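Local coordinates for Cow rumen GH26 endo-mannanase (Metagenome, PDB 6UEH), which probably hydrolyses internal beta-1,4-mannosidic bonds of mannans such as galactomannan with a family 26 glycoside hydrolase domain that follows a CBM6-like accessory domain, at residues I49-T54 and I128-A133; Y89-Y94 and F100-H105. One frame throughout, in Å; residues are numbered along the deposited sequence.

Contact 1: residues I49-T54 and I128-A133; sequences ISFNVT and ITVEEA
Phe51 reaches across from strand 49-54 and sets the outer end of its ring against two branched side chains of the other strand, Ile128 and Val130. The CG2 methyl of Ile128 lies 3.8 Å from Phe51 CE1 and equally near CZ, approaching the ring obliquely, while the end of the longer branch, Ile128 CD1, comes to 4.0 Å from Phe51 CE1. Val130 uses a single methyl: its CG2 sits at the rim of the phenyl group, in the ring plane, 3.8 Å from Phe51 CZ. The same methyl is the nearest point for Val53, whose CG2 stands 4.4 Å from Val130 CG2, a looser touch. Everything exchanged here is carbon against carbon, and all four side chains are buried.

Phe51 holds CG between its own N and carbonyl carbon (chi1 65°), and in that rotamer the ring extends across the gap toward Ile128 and Val130. The two strands run nearly the same way, 18° apart, with their axes 10.3 Å from each other at closest approach, a spacing bridged by side chains.

Around these four, Tyr10 and Ile12 of strand 10-13 also touch Phe51, and Tyr61 and Phe63 of strand 59-69 touch Val130. Ile128 packs on Ile12 as well and on Phe116 of strand 110-117, while Val53 meets Thr6 and Phe8. Backbone hydrogen bonds join Phe51 to Val114 in its own sheet and Ile128 to Ile12 in the other. Inward-facing residues alternating along two strands of different sheets make this a part of the hydrophobic core between the two facing sheets of a beta-sandwich, the fold of CBM6 domains.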
loop_
_atom_site.group_PDB
_atom_site.type_symbol
_atom_site.label_atom_id
_atom_site.label_comp_id
_atom_site.label_asym_id
_atom_site.label_seq_id
_atom_site.Cartn_x
_atom_site.Cartn_y
_atom_site.Cartn_z
ATOM N N ILE A 49 28.703 -9.251 -11.010
ATOM C CA ILE A 49 28.675 -10.215 -12.101
ATOM C C ILE A 49 27.399 -9.964 -12.889
ATOM O O ILE A 49 26.392 -9.531 -12.322
ATOM C CB ILE A 49 28.726 -11.673 -11.603
ATOM C CG1 ILE A 49 27.510 -11.989 -10.731
ATOM C CG2 ILE A 49 30.025 -11.931 -10.842
ATOM C CD1 ILE A 49 27.447 -13.435 -10.266
ATOM N N SER A 50 27.432 -10.215 -14.193
ATOM C CA SER A 50 26.286 -9.861 -15.019
ATOM C C SER A 50 26.142 -10.706 -16.279
ATOM O O SER A 50 27.070 -11.397 -16.696
ATOM C CB SER A 50 26.368 -8.385 -15.408
ATOM O OG SER A 50 27.533 -8.129 -16.173
ATOM N N PHE A 51 24.953 -10.633 -16.869
ATOM C CA PHE A 51 24.662 -11.265 -18.149
ATOM C C PHE A 51 23.558 -10.482 -18.844
ATOM O O PHE A 51 22.874 -9.668 -18.217
ATOM C CB PHE A 51 24.254 -12.729 -17.965
ATOM C CG PHE A 51 22.969 -12.917 -17.205
ATOM C CD1 PHE A 51 22.939 -12.797 -15.823
ATOM C CD2 PHE A 51 21.795 -13.242 -17.870
ATOM C CE1 PHE A 51 21.759 -12.981 -15.121
ATOM C CE2 PHE A 51 20.614 -13.426 -17.172
ATOM C CZ PHE A 51 20.594 -13.294 -15.797
ATOM N N ASN A 52 23.386 -10.725 -20.137
ATOM C CA ASN A 52 22.386 -10.009 -20.913
ATOM C C ASN A 52 21.149 -10.838 -21.231
ATOM O O ASN A 52 21.237 -12.040 -21.491
ATOM C CB ASN A 52 22.999 -9.500 -22.217
ATOM C CG ASN A 52 21.960 -8.943 -23.169
ATOM O OD1 ASN A 52 21.468 -7.828 -22.987
ATOM N ND2 ASN A 52 21.612 -9.722 -24.190
ATOM N N VAL A 53 19.996 -10.179 -21.192
ATOM C CA VAL A 53 18.756 -10.741 -21.707
ATOM C C VAL A 53 18.150 -9.754 -22.695
ATOM O O VAL A 53 17.986 -8.575 -22.380
ATOM C CB VAL A 53 17.738 -11.038 -20.589
ATOM C CG1 VAL A 53 16.467 -11.630 -21.183
ATOM C CG2 VAL A 53 18.334 -11.983 -19.563
ATOM N N THR A 54 17.831 -10.232 -23.892
ATOM C CA THR A 54 17.234 -9.383 -24.916
ATOM C C THR A 54 15.794 -9.806 -25.186
ATOM O O THR A 54 15.521 -10.987 -25.415
ATOM C CB THR A 54 18.045 -9.426 -26.226
ATOM O OG1 THR A 54 19.388 -9.007 -25.967
ATOM C CG2 THR A 54 17.429 -8.508 -27.271
ATOM N N ILE A 128 21.880 -19.175 -12.679
ATOM C CA ILE A 128 20.861 -18.134 -12.644
ATOM C C ILE A 128 19.799 -18.459 -13.692
ATOM O O ILE A 128 20.128 -18.861 -14.808
ATOM C CB ILE A 128 21.462 -16.741 -12.909
ATOM C CG1 ILE A 128 22.593 -16.452 -11.916
ATOM C CG2 ILE A 128 20.384 -15.667 -12.835
ATOM C CD1 ILE A 128 23.510 -15.322 -12.342
ATOM N N THR A 129 18.530 -18.299 -13.328
ATOM C CA THR A 129 17.435 -18.653 -14.225
ATOM C C THR A 129 16.459 -17.497 -14.419
ATOM O O THR A 129 16.008 -16.882 -13.452
ATOM C CB THR A 129 16.664 -19.887 -13.702
ATOM O OG1 THR A 129 17.530 -21.029 -13.718
ATOM C CG2 THR A 129 15.450 -20.178 -14.566
ATOM N N VAL A 130 16.147 -17.202 -15.678
ATOM C CA VAL A 130 15.161 -16.183 -16.012
ATOM C C VAL A 130 13.981 -16.815 -16.746
ATOM O O VAL A 130 14.155 -17.470 -17.774
ATOM C CB VAL A 130 15.766 -15.066 -16.884
ATOM C CG1 VAL A 130 14.737 -13.978 -17.147
ATOM C CG2 VAL A 130 17.002 -14.481 -16.216
ATOM N N GLU A 131 12.782 -16.617 -16.207
ATOM C CA GLU A 131 11.561 -17.156 -16.800
ATOM C C GLU A 131 10.544 -16.050 -17.033
ATOM O O GLU A 131 10.603 -15.006 -16.387
ATOM C CB GLU A 131 10.952 -18.226 -15.896
ATOM C CG GLU A 131 11.846 -19.426 -15.656
ATOM C CD GLU A 131 11.407 -20.238 -14.458
ATOM O OE1 GLU A 131 11.008 -21.408 -14.639
ATOM O OE2 GLU A 131 11.465 -19.707 -13.330
ATOM N N GLU A 132 9.609 -16.279 -17.952
ATOM C CA GLU A 132 8.473 -15.379 -18.085
ATOM C C GLU A 132 7.699 -15.392 -16.770
ATOM O O GLU A 132 7.478 -16.452 -16.186
ATOM C CB GLU A 132 7.583 -15.789 -19.260
ATOM C CG GLU A 132 8.253 -15.590 -20.612
ATOM C CD GLU A 132 7.424 -16.112 -21.768
ATOM O OE1 GLU A 132 6.473 -16.882 -21.521
ATOM O OE2 GLU A 132 7.727 -15.754 -22.925
ATOM N N ALA A 133 7.316 -14.212 -16.295
ATOM C CA ALA A 133 6.697 -14.091 -14.981
ATOM C C ALA A 133 5.345 -14.784 -14.922
ATOM O O ALA A 133 4.614 -14.831 -15.910
ATOM C CB ALA A 133 6.549 -12.625 -14.593
#

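Contact 2: residues Y89-Y94 and F100-H105; sequences YTVPYY and FDFGMH
Strands 85-94 and 97-107 belong to the two different sheets of the CBM6-like sandwich, and this contact is the antiparallel, aromatic-rich packing between them where the chain crosses from one to the other. Tyr89 lies over the opposite backbone: Phe102 CA stands above the centre of its ring, 4.1 Å from the centroid and 11° off the normal, a CH-pi contact. The Phe102 ring turns its edge to the Tyr89 face in an offset edge-to-face pair, planes at 83°. Farther along, Phe100 receives the CG2 methyl of Val91 over one face, 3.9 Å from the Phe100 centroid, while Tyr89 CB meets its edge. Phe100 has its CG opposite the backbone N (chi1 -172°), which places the ring against the Val91 methyl, and Pro92 and Tyr94 close round it.

Gly103 N donates to Asp101 OD1, an Asx turn within the strand; the same oxygen takes a bond from Gln62. His105 NE2 gives a 2.7 Å hydrogen bond to Phe102 O, in the carbonyl plane. Tyr89 OH approaches both bonded atoms, 3.0 Å from His105 NE2, so polar atoms gather at this end of an otherwise largely apolar, aromatic interface.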
loop_
_atom_site.group_PDB
_atom_site.type_symbol
_atom_site.label_atom_id
_atom_site.label_comp_id
_atom_site.label_asym_id
_atom_site.label_seq_id
_atom_site.Cartn_x
_atom_site.Cartn_y
_atom_site.Cartn_z
ATOM N N TYR A 89 17.413 -7.855 -1.743
ATOM C CA TYR A 89 16.915 -9.080 -1.124
ATOM C C TYR A 89 17.859 -9.554 -0.024
ATOM O O TYR A 89 19.081 -9.471 -0.162
ATOM C CB TYR A 89 16.739 -10.186 -2.174
ATOM C CG TYR A 89 15.634 -9.906 -3.163
ATOM C CD1 TYR A 89 15.873 -9.158 -4.309
ATOM C CD2 TYR A 89 14.349 -10.386 -2.950
ATOM C CE1 TYR A 89 14.864 -8.892 -5.214
ATOM C CE2 TYR A 89 13.332 -10.127 -3.848
ATOM C CZ TYR A 89 13.595 -9.379 -4.978
ATOM O OH TYR A 89 12.585 -9.117 -5.873
ATOM N N THR A 90 17.290 -10.053 1.068
ATOM C CA THR A 90 18.088 -10.647 2.131
ATOM C C THR A 90 18.200 -12.156 1.936
ATOM O O THR A 90 17.208 -12.880 2.044
ATOM C CB THR A 90 17.494 -10.365 3.520
ATOM O OG1 THR A 90 17.413 -8.950 3.730
ATOM C CG2 THR A 90 18.365 -10.990 4.603
ATOM N N VAL A 91 19.407 -12.624 1.640
ATOM C CA VAL A 91 19.650 -14.052 1.475
ATOM C C VAL A 91 20.102 -14.656 2.799
ATOM O O VAL A 91 21.132 -14.260 3.347
ATOM C CB VAL A 91 20.706 -14.333 0.388
ATOM C CG1 VAL A 91 21.046 -15.817 0.338
ATOM C CG2 VAL A 91 20.209 -13.854 -0.964
ATOM N N PRO A 92 19.315 -15.603 3.331
ATOM C CA PRO A 92 19.652 -16.264 4.597
ATOM C C PRO A 92 20.967 -17.033 4.523
ATOM O O PRO A 92 21.521 -17.217 3.438
ATOM C CB PRO A 92 18.477 -17.226 4.817
ATOM C CG PRO A 92 17.358 -16.661 4.001
ATOM C CD PRO A 92 18.016 -16.050 2.801
ATOM N N TYR A 93 21.465 -17.467 5.675
ATOM C CA TYR A 93 22.621 -18.350 5.710
ATOM C C TYR A 93 22.285 -19.666 5.019
ATOM O O TYR A 93 21.426 -20.421 5.481
ATOM C CB TYR A 93 23.066 -18.600 7.152
ATOM C CG TYR A 93 24.251 -19.531 7.287
ATOM C CD1 TYR A 93 25.550 -19.051 7.187
ATOM C CD2 TYR A 93 24.071 -20.888 7.530
ATOM C CE1 TYR A 93 26.637 -19.895 7.317
ATOM C CE2 TYR A 93 25.151 -21.740 7.660
ATOM C CZ TYR A 93 26.431 -21.239 7.551
ATOM O OH TYR A 93 27.508 -22.082 7.681
ATOM N N TYR A 94 22.952 -19.922 3.899
ATOM C CA TYR A 94 22.794 -21.170 3.160
ATOM C C TYR A 94 24.154 -21.829 2.980
ATOM O O TYR A 94 24.986 -21.320 2.233
ATOM C CB TYR A 94 22.160 -20.927 1.786
ATOM C CG TYR A 94 20.705 -20.512 1.800
ATOM C CD1 TYR A 94 19.809 -21.054 2.713
ATOM C CD2 TYR A 94 20.229 -19.579 0.887
ATOM C CE1 TYR A 94 18.477 -20.673 2.716
ATOM C CE2 TYR A 94 18.907 -19.194 0.882
ATOM C CZ TYR A 94 18.034 -19.741 1.796
ATOM O OH TYR A 94 16.714 -19.351 1.783
ATOM N N PHE A 100 16.912 -19.519 -4.659
ATOM C CA PHE A 100 16.418 -18.295 -4.045
ATOM C C PHE A 100 15.618 -17.474 -5.051
ATOM O O PHE A 100 16.020 -17.328 -6.203
ATOM C CB PHE A 100 17.570 -17.458 -3.481
ATOM C CG PHE A 100 17.113 -16.282 -2.665
ATOM C CD1 PHE A 100 16.817 -16.430 -1.319
ATOM C CD2 PHE A 100 16.960 -15.033 -3.246
ATOM C CE1 PHE A 100 16.386 -15.355 -0.566
ATOM C CE2 PHE A 100 16.527 -13.953 -2.498
ATOM C CZ PHE A 100 16.242 -14.114 -1.157
ATOM N N ASP A 101 14.486 -16.943 -4.597
ATOM C CA ASP A 101 13.594 -16.142 -5.431
ATOM C C ASP A 101 14.016 -14.677 -5.402
ATOM O O ASP A 101 13.876 -14.001 -4.382
ATOM C CB ASP A 101 12.144 -16.312 -4.951
ATOM C CG ASP A 101 11.146 -15.478 -5.744
ATOM O OD1 ASP A 101 11.487 -14.964 -6.831
ATOM O OD2 ASP A 101 9.994 -15.352 -5.275
ATOM N N PHE A 102 14.538 -14.192 -6.526
ATOM C CA PHE A 102 14.968 -12.804 -6.632
ATOM C C PHE A 102 13.895 -11.924 -7.274
ATOM O O PHE A 102 14.195 -10.846 -7.788
ATOM C CB PHE A 102 16.277 -12.704 -7.424
ATOM C CG PHE A 102 17.501 -13.052 -6.620
ATOM C CD1 PHE A 102 17.991 -12.172 -5.666
ATOM C CD2 PHE A 102 18.164 -14.249 -6.821
ATOM C CE1 PHE A 102 19.115 -12.486 -4.923
ATOM C CE2 PHE A 102 19.293 -14.568 -6.083
ATOM C CZ PHE A 102 19.768 -13.684 -5.132
ATOM N N GLY A 103 12.652 -12.396 -7.251
ATOM C CA GLY A 103 11.506 -11.584 -7.629
ATOM C C GLY A 103 11.176 -11.489 -9.107
ATOM O O GLY A 103 11.893 -12.016 -9.960
ATOM N N MET A 104 10.067 -10.819 -9.403
ATOM C CA MET A 104 9.652 -10.563 -10.777
ATOM C C MET A 104 9.921 -9.107 -11.111
ATOM O O MET A 104 9.466 -8.211 -10.403
ATOM C CB MET A 104 8.171 -10.875 -10.981
ATOM C CG MET A 104 7.623 -11.973 -10.097
ATOM S SD MET A 104 5.837 -12.127 -10.303
ATOM C CE MET A 104 5.455 -13.297 -8.999
ATOM N N HIS A 105 10.658 -8.867 -12.188
ATOM C CA HIS A 105 11.046 -7.507 -12.525
ATOM C C HIS A 105 10.908 -7.226 -14.013
ATOM O O HIS A 105 10.900 -8.138 -14.840
ATOM C CB HIS A 105 12.474 -7.243 -12.050
ATOM C CG HIS A 105 12.690 -7.589 -10.611
ATOM N ND1 HIS A 105 12.070 -6.908 -9.585
ATOM C CD2 HIS A 105 13.425 -8.562 -10.026
ATOM C CE1 HIS A 105 12.428 -7.437 -8.429
ATOM N NE2 HIS A 105 13.251 -8.442 -8.669
#

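Both contacts join the same two sheets of the CBM6-like domain, at places whose centres are 15 Å apart and whose nearest atoms are about 4 Å apart without touching. Contact 1 pairs the two ends of this part of the chain, 49-54 with 128-133, whereas contact 2 joins strands close in sequence and lies between them along the chain. Phe116 of strand 110-117 links the two: it is touched by Ile128 of contact 1 and packs edge-to-face with Phe102 of contact 2. The bound calcium ion, held by Glu13, Glu15, Ser37, Gly40 and Asp126, is nearer contact 1, about 9 Å from the side chain of Ile128 against about 14 Å from that of Phe102.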